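Local atomic coordinates of CmeC (Campylobacter jejuni, PDB entry 4MT4), a protein that probably serves as the trimeric outer membrane channel of an efflux system, giving exported compounds a way out of the cell. Residues L62-I65 with H66-Q69; Y393-I396 with Y397-K401; A417-N420 with W421-A424; K458-K461 with E462-K465. All coordinates share one frame; numbering follows the deposited sequence.

Contact 1 (L62-I65 with H66-Q69); sequences LAFI and HMEQ
Phe64 and Met67 make the tight part of this stretch of helix 58-79. The Met67 methyl CE sits over one face of the Phe64 ring, 4.0 Å from the ring centroid and 27° off the normal, a CH-pi contact. Met67 is extended as far as SD and then bends at its last torsion, which turns CE back to the ring. Glu68 meets the same ring from another quarter: its OE2 is 3.4 Å from Phe64 CE1, and carboxylate and ring planes are 63° apart. The main partner of that carboxylate is Arg472, which forms a salt bridge with OE1. Met67 and Ala63 pack on helix 129-195.

The His66 side is more exposed. There Leu62 O lies over one face of the His66 ring, 3.1 Å from His66 CG, while it accepts His66 N at 2.9 Å. Gln69 OE1 lies in the imidazole plane and takes ND1 of His66 in a nearly straight bond (3.0 Å, 170°), which helps fix the ring's rotation. Gln69 NE2 in turn bonds Glu353 of the second subunit. This i to i+4 bonded helix packs between its own subunit and a neighbour in the trimeric outer membrane factor fold.

Contact 2 (Y393-I396 with Y397-K401); sequences YKRI and YEIAK
This turn belongs to the long helix 339-405 of the periplasmic alpha-helical barrel of outer membrane factors. Arg395 reaches forward over the next turn and meets both Glu398 and Ile399. Its CG lies opposite the backbone N (chi1 -179°) and the chain then bends at chi2 (58°), which carries the guanidinium along the helix. One face of that group rests on Ile399, with Ile399 CG1 3.5 Å from Arg395 NH1. Glu398 OE1 also approaches Arg395 NH1, at 3.6 Å, a long salt bridge. Carboxylate and guanidinium planes stand 71° apart, so the two do not pair side by side. The aliphatic part of Arg395 joins in, since Arg395 CD is 3.5 Å from Glu398 OE1.

The other carboxylate oxygen faces Lys394. Glu398 OE2 is 3.7 Å from Lys394 CE and 4.4 Å from Lys394 NZ, beyond a salt bridge. Regular backbone bonds run beneath, among them Glu398 N to Lys394 O at 2.9 Å. The stronger partner of Arg395 is Glu201 of the third subunit, which takes NE. The arginine is thus shared between an intersubunit salt bridge and a long one within its own helix, and Glu398 probably pulls mildly on both basic side chains.

Contact 3 (A417-N420 with W421-A424); sequences ARQN and WLNA
Gln419 and Leu422 come together because both chains start opposite their backbone N and then turn at chi2. For Gln419 chi1 is -179° and chi2 is 74°, which brings the amide end forward to the following turn. Leu422 points its CD2 branch at that end, and the two side chains meet at a slant. Asn423 leaves its backbone the other way, with CG beside its own N. Its amide group therefore folds over the carbonyl of Gln419, with Asn423 CG only 3.1 Å from Gln419 O. The amide planes of Gln419 and Asn423 are 32° apart. Both amides are probably turned over in the model, so which atom is N and which is O is left open.

The same Gln419 O accepts Asn423 N at 2.9 Å. Ala424 N follows with a 3.0 Å bond to Asn420 O, and Leu422 N with one of 3.2 Å to Arg418 O. Trp421 N bonds Ala417 O, while its indole leads away from the turn to helix 339-405, where it meets Tyr397. Arg418 also leaves the turn: its NH2 bonds Ala179 O on helix 129-195. Leu422 packs on that helix and on helix 201-236. The chemistry is thus split. Two amide side chains lie near each other, while the leucine, arginine and tryptophan pack against three neighbouring helices, which implies that this turn mainly joins helices within one subunit.

Contact 4 (K458-K461 with E462-K465); sequences KNIK and EESK
Lys458 to Glu463 is the last part of the short helix 456-463, and Ser464 is the first residue to leave helical angles. Glu462 N bonds Lys458 O at 3.1 Å, and Glu463 N bonds Asn459 O at 2.9 Å. The next bond, Ser464 N to Ile460 O, is weak, with an N-H...O angle of 122°. The Ser464 hydroxyl adds a second bond to the same carbonyl. Ser464 OG lies 2.7 Å from Ile460 O, tilted from the carbonyl plane, so two donors of one residue grip this carbonyl. OG also bonds the Tyr148 hydroxyl on helix 129-195.

Glu463 CG lies between the backbone N and the carbonyl carbon (chi1 70°), and the chain folds back over the preceding turn. Glu463 CG comes 3.1 Å from Asn459 O, and Glu463 OE2 lies 4.0 Å from Ile460 CG1. Glu149 OE1 lies close to that oxygen, two like charges together. Ile460 itself is buried against helix 129-195 and Met67, whereas Lys458, Lys461 and Glu462 are on the exposed side. The Glu463 carbonyl oxygen accepts Arg152 NH1. This is a helix C-terminus at which a serine side chain supplements the weak last helical bond, laid against helices 129-195 and 58-79.

Overall arrangement
The four contacts form two pairs, with about 51 Å between the centres of contacts 1 and 3. Contacts 2 and 3 touch directly and join helices 339-405 and 411-445. Contacts 1 and 4 touch through Met67 SD and Ile460 CD1, 3.6 Å apart, and through Phe64 and Ser464, so helix 456-463 packs on helix 58-79. Contact 4 is the surface contact; the other three are partly buried. Contacts 1 and 2 also reach neighbouring subunits, whereas contacts 3 and 4 stay within one chain. Contact 2 is charged, and contact 1 mixes aromatic and polar packing. Contact 3 brings two amides near each other while its larger side chains pack on other helices. Contact 4 is a helix end with a serine hydroxyl bonded to a backbone carbonyl.

Contact 1 (L62-I65 with H66-Q69)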
# COMPACT_ATOMS: atom_id res chain seq x y z
N LEU B 62 -4.32 -17.27 -1.39
CA LEU B 62 -3.18 -16.59 -1.98
C LEU B 62 -1.89 -16.91 -1.23
O LEU B 62 -0.85 -17.17 -1.84
CB LEU B 62 -3.40 -15.07 -2.00
CG LEU B 62 -4.41 -14.53 -3.00
CD1 LEU B 62 -4.64 -13.04 -2.78
CD2 LEU B 62 -3.96 -14.79 -4.43
N ALA B 63 -1.97 -16.89 0.10
CA ALA B 63 -0.83 -17.21 0.95
C ALA B 63 -0.40 -18.66 0.77
O ALA B 63 0.79 -18.98 0.87
CB ALA B 63 -1.17 -16.93 2.40
N PHE B 64 -1.36 -19.54 0.51
CA PHE B 64 -1.08 -20.95 0.27
C PHE B 64 -0.37 -21.12 -1.07
O PHE B 64 0.56 -21.91 -1.19
CB PHE B 64 -2.37 -21.78 0.31
CG PHE B 64 -2.13 -23.27 0.32
CD1 PHE B 64 -2.05 -23.98 -0.86
CD2 PHE B 64 -2.01 -23.96 1.52
CE1 PHE B 64 -1.83 -25.34 -0.85
CE2 PHE B 64 -1.79 -25.32 1.54
CZ PHE B 64 -1.71 -26.02 0.34
N ILE B 65 -0.83 -20.38 -2.07
CA ILE B 65 -0.26 -20.44 -3.41
C ILE B 65 1.15 -19.88 -3.43
O ILE B 65 2.04 -20.44 -4.07
CB ILE B 65 -1.14 -19.67 -4.42
CG1 ILE B 65 -2.52 -20.32 -4.51
CG2 ILE B 65 -0.48 -19.63 -5.79
CD1 ILE B 65 -3.51 -19.52 -5.33
N HIS B 66 1.36 -18.78 -2.70
CA HIS B 66 2.68 -18.17 -2.57
C HIS B 66 3.68 -19.17 -2.00
O HIS B 66 4.85 -19.17 -2.37
CB HIS B 66 2.62 -16.93 -1.69
CG HIS B 66 1.89 -15.78 -2.32
ND1 HIS B 66 1.78 -15.62 -3.68
CD2 HIS B 66 1.22 -14.74 -1.77
CE1 HIS B 66 1.09 -14.52 -3.94
NE2 HIS B 66 0.73 -13.97 -2.80
N MET B 67 3.20 -20.02 -1.10
CA MET B 67 4.03 -21.07 -0.50
C MET B 67 4.37 -22.14 -1.53
O MET B 67 5.51 -22.62 -1.59
CB MET B 67 3.30 -21.69 0.69
CG MET B 67 4.05 -22.84 1.36
SD MET B 67 3.16 -23.47 2.79
CE MET B 67 1.57 -23.85 2.08
N GLU B 68 3.39 -22.51 -2.35
CA GLU B 68 3.59 -23.50 -3.40
C GLU B 68 4.53 -22.97 -4.48
O GLU B 68 5.30 -23.72 -5.08
CB GLU B 68 2.25 -23.91 -4.01
CG GLU B 68 1.35 -24.69 -3.07
CD GLU B 68 0.03 -25.06 -3.71
OE1 GLU B 68 -0.69 -24.15 -4.17
OE2 GLU B 68 -0.30 -26.27 -3.74
N GLN B 69 4.44 -21.67 -4.74
CA GLN B 69 5.32 -21.02 -5.71
C GLN B 69 6.77 -21.05 -5.23
O GLN B 69 7.69 -21.27 -6.02
CB GLN B 69 4.88 -19.57 -5.95
CG GLN B 69 3.57 -19.44 -6.71
CD GLN B 69 3.01 -18.04 -6.67
OE1 GLN B 69 3.26 -17.28 -5.74
NE2 GLN B 69 2.23 -17.68 -7.69

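Contact 2 (Y393-I396 with Y397-K401)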
# COMPACT_ATOMS: atom_id res chain seq x y z
N TYR B 393 -28.01 4.47 35.43
CA TYR B 393 -28.82 5.27 34.53
C TYR B 393 -30.17 4.62 34.24
O TYR B 393 -31.14 5.30 33.89
CB TYR B 393 -28.08 5.52 33.21
CG TYR B 393 -27.09 6.66 33.27
CD1 TYR B 393 -27.52 7.98 33.36
CD2 TYR B 393 -25.72 6.42 33.25
CE1 TYR B 393 -26.62 9.02 33.42
CE2 TYR B 393 -24.81 7.46 33.30
CZ TYR B 393 -25.26 8.76 33.39
OH TYR B 393 -24.36 9.79 33.45
N LYS B 394 -30.24 3.30 34.40
CA LYS B 394 -31.50 2.59 34.20
C LYS B 394 -32.44 2.82 35.39
O LYS B 394 -33.63 3.05 35.21
CB LYS B 394 -31.26 1.10 34.01
CG LYS B 394 -32.53 0.30 33.74
CD LYS B 394 -32.26 -1.19 33.71
CE LYS B 394 -33.56 -1.97 33.51
NZ LYS B 394 -33.35 -3.44 33.59
N ARG B 395 -31.89 2.74 36.60
CA ARG B 395 -32.66 2.99 37.81
C ARG B 395 -33.15 4.44 37.83
O ARG B 395 -34.26 4.72 38.27
CB ARG B 395 -31.84 2.69 39.06
CG ARG B 395 -32.58 2.90 40.37
CD ARG B 395 -33.84 2.05 40.43
NE ARG B 395 -34.60 2.27 41.66
CZ ARG B 395 -35.91 2.45 41.71
NH1 ARG B 395 -36.63 2.45 40.60
NH2 ARG B 395 -36.51 2.64 42.88
N ILE B 396 -32.29 5.35 37.38
CA ILE B 396 -32.65 6.75 37.25
C ILE B 396 -33.84 6.92 36.30
O ILE B 396 -34.78 7.67 36.59
CB ILE B 396 -31.47 7.60 36.73
CG1 ILE B 396 -30.36 7.67 37.78
CG2 ILE B 396 -31.93 9.00 36.36
CD1 ILE B 396 -29.10 8.35 37.30
N TYR B 397 -33.81 6.19 35.19
CA TYR B 397 -34.90 6.22 34.22
C TYR B 397 -36.19 5.66 34.80
O TYR B 397 -37.27 6.20 34.57
CB TYR B 397 -34.52 5.44 32.96
CG TYR B 397 -35.72 5.11 32.10
CD1 TYR B 397 -36.33 6.09 31.32
CD2 TYR B 397 -36.25 3.83 32.06
CE1 TYR B 397 -37.43 5.80 30.54
CE2 TYR B 397 -37.35 3.53 31.28
CZ TYR B 397 -37.93 4.52 30.52
OH TYR B 397 -39.03 4.22 29.74
N GLU B 398 -36.07 4.56 35.54
CA GLU B 398 -37.24 3.91 36.13
C GLU B 398 -37.96 4.83 37.10
O GLU B 398 -39.19 4.86 37.14
CB GLU B 398 -36.83 2.62 36.84
CG GLU B 398 -36.41 1.50 35.90
CD GLU B 398 -35.94 0.26 36.64
OE1 GLU B 398 -35.58 0.38 37.83
OE2 GLU B 398 -35.94 -0.83 36.04
N ILE B 399 -37.20 5.60 37.87
CA ILE B 399 -37.78 6.57 38.79
C ILE B 399 -38.35 7.75 38.02
O ILE B 399 -39.42 8.27 38.35
CB ILE B 399 -36.75 7.07 39.82
CG1 ILE B 399 -36.16 5.89 40.60
CG2 ILE B 399 -37.38 8.07 40.77
CD1 ILE B 399 -35.07 6.30 41.58
N ALA B 400 -37.64 8.18 36.99
CA ALA B 400 -38.05 9.33 36.19
C ALA B 400 -39.34 9.06 35.43
O ALA B 400 -40.11 9.98 35.16
CB ALA B 400 -36.94 9.72 35.22
N LYS B 401 -39.58 7.80 35.09
CA LYS B 401 -40.81 7.43 34.39
C LYS B 401 -42.00 7.47 35.34
O LYS B 401 -43.08 7.92 34.96
CB LYS B 401 -40.68 6.04 33.77
CG LYS B 401 -41.97 5.53 33.14
CD LYS B 401 -41.79 4.18 32.47
CE LYS B 401 -43.14 3.58 32.09
NZ LYS B 401 -43.96 4.52 31.28

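Contact 3 (A417-N420 with W421-A424)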
# COMPACT_ATOMS: atom_id res chain seq x y z
N ALA B 417 -33.45 11.67 30.65
CA ALA B 417 -33.09 10.53 31.48
C ALA B 417 -33.13 9.23 30.68
O ALA B 417 -32.32 8.33 30.88
CB ALA B 417 -34.02 10.44 32.69
N ARG B 418 -34.10 9.16 29.77
CA ARG B 418 -34.26 8.01 28.89
C ARG B 418 -33.13 7.93 27.86
O ARG B 418 -32.64 6.85 27.55
CB ARG B 418 -35.62 8.09 28.19
CG ARG B 418 -35.85 7.07 27.10
CD ARG B 418 -37.18 7.35 26.40
NE ARG B 418 -37.28 6.66 25.11
CZ ARG B 418 -37.90 5.50 24.94
NH1 ARG B 418 -38.47 4.89 25.97
NH2 ARG B 418 -37.95 4.95 23.73
N GLN B 419 -32.73 9.08 27.34
CA GLN B 419 -31.63 9.16 26.38
C GLN B 419 -30.32 8.76 27.04
O GLN B 419 -29.46 8.14 26.41
CB GLN B 419 -31.52 10.57 25.79
CG GLN B 419 -30.41 10.74 24.77
CD GLN B 419 -30.75 10.11 23.43
OE1 GLN B 419 -30.32 8.99 23.13
NE2 GLN B 419 -31.53 10.82 22.62
N ASN B 420 -30.17 9.12 28.31
CA ASN B 420 -28.97 8.80 29.07
C ASN B 420 -28.81 7.30 29.29
O ASN B 420 -27.70 6.77 29.22
CB ASN B 420 -28.98 9.53 30.42
CG ASN B 420 -28.76 11.02 30.27
OD1 ASN B 420 -28.23 11.49 29.27
ND2 ASN B 420 -29.17 11.78 31.29
N TRP B 421 -29.92 6.62 29.56
CA TRP B 421 -29.92 5.17 29.71
C TRP B 421 -29.51 4.51 28.40
O TRP B 421 -28.71 3.58 28.38
CB TRP B 421 -31.28 4.66 30.16
CG TRP B 421 -31.37 3.16 30.27
CD1 TRP B 421 -30.35 2.30 30.57
CD2 TRP B 421 -32.53 2.35 30.07
NE1 TRP B 421 -30.80 1.01 30.57
CE2 TRP B 421 -32.14 1.01 30.27
CE3 TRP B 421 -33.86 2.62 29.75
CZ2 TRP B 421 -33.03 -0.05 30.15
CZ3 TRP B 421 -34.75 1.57 29.63
CH2 TRP B 421 -34.33 0.24 29.83
N LEU B 422 -30.09 5.00 27.30
CA LEU B 422 -29.77 4.49 25.97
C LEU B 422 -28.29 4.63 25.67
O LEU B 422 -27.65 3.70 25.18
CB LEU B 422 -30.59 5.23 24.92
CG LEU B 422 -30.36 4.82 23.46
CD1 LEU B 422 -30.78 3.37 23.24
CD2 LEU B 422 -31.09 5.75 22.51
N ASN B 423 -27.74 5.81 25.97
CA ASN B 423 -26.31 6.07 25.77
C ASN B 423 -25.46 5.12 26.60
O ASN B 423 -24.45 4.59 26.12
CB ASN B 423 -25.98 7.52 26.13
CG ASN B 423 -26.64 8.51 25.18
OD1 ASN B 423 -27.41 8.13 24.30
ND2 ASN B 423 -26.35 9.80 25.38
N ALA B 424 -25.87 4.90 27.85
CA ALA B 424 -25.15 4.02 28.75
C ALA B 424 -25.27 2.56 28.32
O ALA B 424 -24.34 1.77 28.49
CB ALA B 424 -25.66 4.19 30.18

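Contact 4 (K458-K461 with E462-K465)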
# COMPACT_ATOMS: atom_id res chain seq x y z
N LYS B 458 4.31 -30.28 8.20
CA LYS B 458 3.33 -31.24 8.68
C LYS B 458 2.13 -30.53 9.30
O LYS B 458 0.98 -30.94 9.11
CB LYS B 458 3.97 -32.20 9.69
CG LYS B 458 2.98 -32.98 10.53
CD LYS B 458 3.69 -33.83 11.56
CE LYS B 458 2.72 -34.34 12.61
NZ LYS B 458 2.11 -33.22 13.38
N ASN B 459 2.40 -29.46 10.04
CA ASN B 459 1.34 -28.66 10.65
C ASN B 459 0.49 -27.94 9.61
O ASN B 459 -0.74 -27.92 9.71
CB ASN B 459 1.93 -27.64 11.63
CG ASN B 459 2.38 -28.28 12.93
OD1 ASN B 459 1.86 -29.31 13.34
ND2 ASN B 459 3.35 -27.66 13.59
N ILE B 460 1.15 -27.36 8.61
CA ILE B 460 0.45 -26.63 7.55
C ILE B 460 -0.48 -27.54 6.77
O ILE B 460 -1.63 -27.19 6.51
CB ILE B 460 1.45 -25.96 6.58
CG1 ILE B 460 2.08 -24.73 7.23
CG2 ILE B 460 0.76 -25.56 5.28
CD1 ILE B 460 3.10 -24.03 6.37
N LYS B 461 0.01 -28.73 6.42
CA LYS B 461 -0.80 -29.70 5.69
C LYS B 461 -1.99 -30.17 6.52
O LYS B 461 -3.09 -30.36 5.99
CB LYS B 461 0.06 -30.90 5.27
CG LYS B 461 -0.71 -31.97 4.51
CD LYS B 461 0.22 -32.99 3.87
CE LYS B 461 -0.56 -33.99 3.03
NZ LYS B 461 0.33 -34.90 2.26
N GLU B 462 -1.77 -30.34 7.82
CA GLU B 462 -2.82 -30.80 8.72
C GLU B 462 -3.91 -29.75 8.92
O GLU B 462 -5.09 -30.08 9.00
CB GLU B 462 -2.22 -31.20 10.07
CG GLU B 462 -3.24 -31.42 11.19
CD GLU B 462 -4.27 -32.49 10.85
OE1 GLU B 462 -3.89 -33.51 10.24
OE2 GLU B 462 -5.45 -32.30 11.19
N GLU B 463 -3.52 -28.49 8.99
CA GLU B 463 -4.46 -27.41 9.29
C GLU B 463 -5.10 -26.81 8.04
O GLU B 463 -6.03 -26.01 8.13
CB GLU B 463 -3.76 -26.30 10.09
CG GLU B 463 -2.73 -25.52 9.29
CD GLU B 463 -1.88 -24.61 10.16
OE1 GLU B 463 -2.11 -24.58 11.39
OE2 GLU B 463 -0.98 -23.94 9.62
N SER B 464 -4.61 -27.21 6.87
CA SER B 464 -5.15 -26.71 5.60
C SER B 464 -6.03 -27.76 4.93
O SER B 464 -6.28 -27.71 3.73
CB SER B 464 -4.02 -26.30 4.65
OG SER B 464 -3.15 -25.37 5.27
N LYS B 465 -6.49 -28.72 5.73
CA LYS B 465 -7.31 -29.83 5.26
C LYS B 465 -8.56 -29.39 4.50
O LYS B 465 -8.91 -29.98 3.47
CB LYS B 465 -7.72 -30.71 6.45
CG LYS B 465 -7.99 -29.89 7.70
CD LYS B 465 -8.42 -30.75 8.88
CE LYS B 465 -9.89 -31.10 8.81
NZ LYS B 465 -10.41 -31.52 10.14